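Local coordinates for motility-associated killing factor MakB (Vibrio cholerae serotype O1, PDB 6W1W), which probably serves as one component of a tripartite cytotoxin structurally similar to the alpha-pore-forming toxins, which are thought to assemble in target membranes, at residues 218-222 with 223-227. Residues are numbered along the deposited sequence; the frame is centred on the assembly and turned at random.
Sequences LFTVG and YSAYS
The turn from strand 209-220 into helix 225-230 brings Thr220 and Tyr223 together, a compact example of how a side chain at the end of a strand can close the loop that follows it. Thr220 OG1 donates to the backbone carbonyl Tyr223 O at 3.0 Å. The C=O...donor angle is 156°, and the hydroxyl is tilted somewhat from the carbonyl plane. With chi1 at 60°, OG1 sits between the backbone N and the carbonyl carbon of its own residue, where it can face the returning chain; Thr220 CG2, anti to the carbonyl carbon and beside the backbone N, packs 4.1 Å from Ala225 CA. Farther back on the strand, Leu218 reaches toward the first turn of the helix, its CD2 methyl meeting Ala225 CB at 3.9 Å. At the outer bend, Val221 and Tyr223 lie side by side and point the same way, with Val221 CG2 4.0 Å from Tyr223 CE1 on an obliquely presented ring. The helix then starts with Ser224 as N-cap: its OG accepts from Ser227 N at 3.0 Å, with an N-H...acceptor angle of 152°. Strand 209-220 lies at one border of the mixed sheet, beside strand 193-203, whose Ser195 is touched by Ala225 and whose Val197 is touched by Leu218. Leu218 and Ala225 are both buried where the sheet meets the helix, while Tyr223 is exposed at the outer bend, its side chain also touching Thr228. Two hydroxyls divide the polar work, Thr220 tying the loop's backbone to the strand and Ser224 satisfying an amide that the first helical turn would otherwise leave without an intrahelical acceptor.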
loop_
_atom_site.group_PDB
_atom_site.type_symbol
_atom_site.label_atom_id
_atom_site.label_comp_id
_atom_site.label_asym_id
_atom_site.label_seq_id
_atom_site.Cartn_x
_atom_site.Cartn_y
_atom_site.Cartn_z
ATOM N N LEU A 218 -4.988 3.281 -9.645
ATOM C CA LEU A 218 -5.695 4.520 -9.359
ATOM C C LEU A 218 -7.004 4.168 -8.665
ATOM O O LEU A 218 -7.722 3.267 -9.112
ATOM C CB LEU A 218 -5.947 5.310 -10.649
ATOM C CG LEU A 218 -6.644 6.670 -10.552
ATOM C CD1 LEU A 218 -5.743 7.705 -9.900
ATOM C CD2 LEU A 218 -7.095 7.130 -11.932
ATOM N N PHE A 219 -7.303 4.856 -7.567
ATOM C CA PHE A 219 -8.502 4.580 -6.782
ATOM C C PHE A 219 -9.568 5.642 -7.062
ATOM O O PHE A 219 -9.355 6.831 -6.797
ATOM C CB PHE A 219 -8.169 4.522 -5.288
ATOM C CG PHE A 219 -7.391 3.303 -4.885
ATOM C CD1 PHE A 219 -6.471 3.364 -3.849
ATOM C CD2 PHE A 219 -7.581 2.090 -5.534
ATOM C CE1 PHE A 219 -5.748 2.242 -3.472
ATOM C CE2 PHE A 219 -6.859 0.962 -5.162
ATOM C CZ PHE A 219 -5.944 1.039 -4.131
ATOM N N THR A 220 -10.715 5.210 -7.586
ATOM C CA THR A 220 -11.839 6.094 -7.861
ATOM C C THR A 220 -13.058 5.640 -7.068
ATOM O O THR A 220 -13.241 4.446 -6.817
ATOM C CB THR A 220 -12.172 6.132 -9.363
ATOM O OG1 THR A 220 -12.520 4.816 -9.815
ATOM C CG2 THR A 220 -10.981 6.640 -10.163
ATOM N N VAL A 221 -13.899 6.602 -6.677
ATOM C CA VAL A 221 -15.008 6.298 -5.775
ATOM C C VAL A 221 -16.226 5.798 -6.542
ATOM O O VAL A 221 -16.833 4.790 -6.166
ATOM C CB VAL A 221 -15.348 7.527 -4.910
ATOM C CG1 VAL A 221 -14.472 7.554 -3.672
ATOM C CG2 VAL A 221 -15.189 8.809 -5.717
ATOM N N GLY A 222 -16.615 6.488 -7.613
ATOM C CA GLY A 222 -17.828 6.128 -8.320
ATOM C C GLY A 222 -17.726 6.181 -9.831
ATOM O O GLY A 222 -18.409 5.428 -10.532
ATOM N N TYR A 223 -16.889 7.072 -10.351
ATOM C CA TYR A 223 -16.692 7.173 -11.785
ATOM C C TYR A 223 -15.574 6.232 -12.231
ATOM O O TYR A 223 -14.926 5.564 -11.422
ATOM C CB TYR A 223 -16.395 8.618 -12.181
ATOM C CG TYR A 223 -15.507 9.376 -11.222
ATOM C CD1 TYR A 223 -16.042 10.048 -10.129
ATOM C CD2 TYR A 223 -14.139 9.448 -11.429
ATOM C CE1 TYR A 223 -15.234 10.755 -9.262
ATOM C CE2 TYR A 223 -13.325 10.154 -10.570
ATOM C CZ TYR A 223 -13.874 10.804 -9.487
ATOM O OH TYR A 223 -13.057 11.505 -8.629
ATOM N N SER A 224 -15.348 6.171 -13.540
ATOM C CA SER A 224 -14.302 5.328 -14.096
ATOM C C SER A 224 -12.966 6.063 -14.083
ATOM O O SER A 224 -12.907 7.295 -14.047
ATOM C CB SER A 224 -14.644 4.899 -15.526
ATOM O OG SER A 224 -14.324 5.909 -16.464
ATOM N N ALA A 225 -11.883 5.283 -14.115
ATOM C CA ALA A 225 -10.554 5.881 -14.126
ATOM C C ALA A 225 -10.284 6.615 -15.433
ATOM O O ALA A 225 -9.635 7.668 -15.425
ATOM C CB ALA A 225 -9.495 4.812 -13.882
ATOM N N TYR A 226 -10.774 6.085 -16.558
ATOM C CA TYR A 226 -10.637 6.798 -17.827
ATOM C C TYR A 226 -11.315 8.161 -17.768
ATOM O O TYR A 226 -10.771 9.157 -18.265
ATOM C CB TYR A 226 -11.222 5.969 -18.971
ATOM C CG TYR A 226 -11.117 6.632 -20.324
ATOM C CD1 TYR A 226 -9.920 6.649 -21.020
ATOM C CD2 TYR A 226 -12.218 7.236 -20.910
ATOM C CE1 TYR A 226 -9.824 7.256 -22.265
ATOM C CE2 TYR A 226 -12.130 7.846 -22.155
ATOM C CZ TYR A 226 -10.933 7.852 -22.828
ATOM O OH TYR A 226 -10.841 8.454 -24.063
ATOM N N SER A 227 -12.497 8.226 -17.145
ATOM C CA SER A 227 -13.258 9.473 -17.106
ATOM C C SER A 227 -12.484 10.580 -16.402
ATOM O O SER A 227 -12.457 11.724 -16.867
ATOM C CB SER A 227 -14.608 9.250 -16.421
ATOM O OG SER A 227 -15.545 8.638 -17.290
#